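Local coordinates for protein cadherin-related family member 2 (Homo sapiens, PDB 5CZR) that mediates calcium-dependent heterophilic adhesion with CDHR5 between neighbouring microvilli and so controls their packing at the apical membrane of epithelial cells, at residues 5-10 against 76-81. Sequence-based numbering, arbitrary orientation.
Sequences PKFLAN and VTISVS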
loop_
_atom_site.group_PDB
_atom_site.type_symbol
_atom_site.label_atom_id
_atom_site.label_comp_id
_atom_site.label_asym_id
_atom_site.label_seq_id
_atom_site.Cartn_x
_atom_site.Cartn_y
_atom_site.Cartn_z
ATOM N N PRO A 5 -7.800 8.075 40.014
ATOM C CA PRO A 5 -7.721 8.816 38.753
ATOM C C PRO A 5 -8.539 8.130 37.665
ATOM O O PRO A 5 -8.855 6.935 37.768
ATOM C CB PRO A 5 -6.237 8.776 38.412
ATOM C CG PRO A 5 -5.747 7.528 39.086
ATOM C CD PRO A 5 -6.525 7.429 40.355
ATOM N N LYS A 6 -8.837 8.891 36.628
ATOM C CA LYS A 6 -9.745 8.484 35.567
ATOM C C LYS A 6 -9.210 9.032 34.252
ATOM O O LYS A 6 -8.883 10.209 34.143
ATOM C CB LYS A 6 -11.144 9.040 35.844
ATOM C CG LYS A 6 -12.242 8.538 34.907
ATOM C CD LYS A 6 -13.562 8.246 35.651
ATOM C CE LYS A 6 -14.187 9.480 36.301
ATOM N NZ LYS A 6 -14.914 10.323 35.297
ATOM N N PHE A 7 -8.997 8.139 33.299
ATOM C CA PHE A 7 -8.611 8.522 31.942
ATOM C C PHE A 7 -9.709 9.370 31.313
ATOM O O PHE A 7 -10.900 9.132 31.524
ATOM C CB PHE A 7 -8.408 7.265 31.085
ATOM C CG PHE A 7 -7.053 6.605 31.278
ATOM C CD1 PHE A 7 -5.905 7.246 30.879
ATOM C CD2 PHE A 7 -6.951 5.329 31.790
ATOM C CE1 PHE A 7 -4.674 6.635 31.018
ATOM C CE2 PHE A 7 -5.731 4.700 31.918
ATOM C CZ PHE A 7 -4.591 5.343 31.523
ATOM N N LEU A 8 -9.303 10.355 30.544
ATOM C CA LEU A 8 -10.267 11.122 29.764
ATOM C C LEU A 8 -11.007 10.214 28.801
ATOM O O LEU A 8 -10.489 9.195 28.369
ATOM C CB LEU A 8 -9.573 12.269 28.991
ATOM C CG LEU A 8 -8.798 13.303 29.850
ATOM C CD1 LEU A 8 -8.426 14.548 29.036
ATOM C CD2 LEU A 8 -9.580 13.686 31.106
ATOM N N ALA A 9 -12.220 10.628 28.459
ATOM C CA ALA A 9 -13.095 9.893 27.568
ATOM C C ALA A 9 -12.447 9.425 26.260
ATOM O O ALA A 9 -12.750 8.328 25.773
ATOM C CB ALA A 9 -14.361 10.721 27.275
ATOM N N ASN A 10 -11.584 10.242 25.669
ATOM C CA ASN A 10 -10.993 9.898 24.367
ATOM C C ASN A 10 -9.806 8.908 24.451
ATOM O O ASN A 10 -9.199 8.587 23.443
ATOM C CB ASN A 10 -10.594 11.162 23.589
ATOM C CG ASN A 10 -9.523 11.970 24.319
ATOM O OD1 ASN A 10 -9.527 12.050 25.553
ATOM N ND2 ASN A 10 -8.584 12.504 23.587
ATOM N N VAL A 76 -4.112 -2.580 23.619
ATOM C CA VAL A 76 -3.117 -2.519 24.653
ATOM C C VAL A 76 -3.781 -2.171 25.964
ATOM O O VAL A 76 -4.884 -1.645 25.988
ATOM C CB VAL A 76 -2.019 -1.467 24.334
ATOM C CG1 VAL A 76 -1.183 -1.931 23.172
ATOM C CG2 VAL A 76 -2.628 -0.098 24.054
ATOM N N THR A 77 -3.113 -2.507 27.054
ATOM C CA THR A 77 -3.567 -2.099 28.371
ATOM C C THR A 77 -2.840 -0.826 28.748
ATOM O O THR A 77 -1.605 -0.759 28.702
ATOM C CB THR A 77 -3.335 -3.204 29.417
ATOM O OG1 THR A 77 -4.081 -4.348 29.024
ATOM C CG2 THR A 77 -3.847 -2.767 30.788
ATOM N N ILE A 78 -3.620 0.192 29.076
ATOM C CA ILE A 78 -3.067 1.417 29.536
ATOM C C ILE A 78 -3.312 1.565 31.024
ATOM O O ILE A 78 -4.313 1.129 31.544
ATOM C CB ILE A 78 -3.573 2.627 28.749
ATOM C CG1 ILE A 78 -5.106 2.716 28.763
ATOM C CG2 ILE A 78 -3.059 2.560 27.317
ATOM C CD1 ILE A 78 -5.630 4.053 28.249
ATOM N N SER A 79 -2.400 2.269 31.682
ATOM C CA SER A 79 -2.427 2.400 33.128
ATOM C C SER A 79 -2.159 3.857 33.570
ATOM O O SER A 79 -1.272 4.519 33.031
ATOM C CB SER A 79 -1.330 1.516 33.708
ATOM O OG SER A 79 -1.299 1.602 35.107
ATOM N N VAL A 80 -2.943 4.324 34.529
ATOM C CA VAL A 80 -2.633 5.531 35.250
ATOM C C VAL A 80 -2.703 5.253 36.759
ATOM O O VAL A 80 -3.595 4.573 37.234
ATOM C CB VAL A 80 -3.569 6.691 34.864
ATOM C CG1 VAL A 80 -5.038 6.336 35.117
ATOM C CG2 VAL A 80 -3.186 7.958 35.616
ATOM N N SER A 81 -1.741 5.796 37.486
ATOM C CA SER A 81 -1.612 5.551 38.906
ATOM C C SER A 81 -1.483 6.872 39.638
ATOM O O SER A 81 -0.664 7.715 39.240
ATOM C CB SER A 81 -0.384 4.712 39.173
ATOM O OG SER A 81 -0.535 3.438 38.601
#
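The phenyl ring of F7 slots between I78 and V80, a worked example of how an aromatic from one sheet fits into the facing strand of the other. From CB the side chain sets off with CG anti to the carbonyl carbon (chi1 -81°), a course that carries the ring across to 76-81. Further out, F7 CD1 lies 4.1 Å from I78 CD1. CD2 of F7 has V80 CG1 and I78 CD1 on opposite faces of the ring, as does CE2, 3.7 Å from each; CE1 meets I78 CD1 and V80 CB. I78 CD1 sits 3.7 Å from the F7 ring centroid, 12° off the normal, and V80 CG1, set toward the rim, 3.8 Å from it, both CH-pi contacts. CZ of F7, the tip, reaches the S79–V80 peptide, 3.5 Å from S79 C. The site lies at the edge of the core of the first extracellular cadherin repeat, a Greek-key β-sandwich, where strand 6-7, hydrogen-bonded through its backbone to 25-32, faces strand 73-81 of the other sheet. Replacing F7 by an alanine would probably open a gap between I78 and V80 and leave both methyls without their aromatic partner. Nearer the N-terminal calcium ion, P5 CG lies 4.2 Å from V80 CG1, and the proline also packs on D33 and D82, two ligands of that metal.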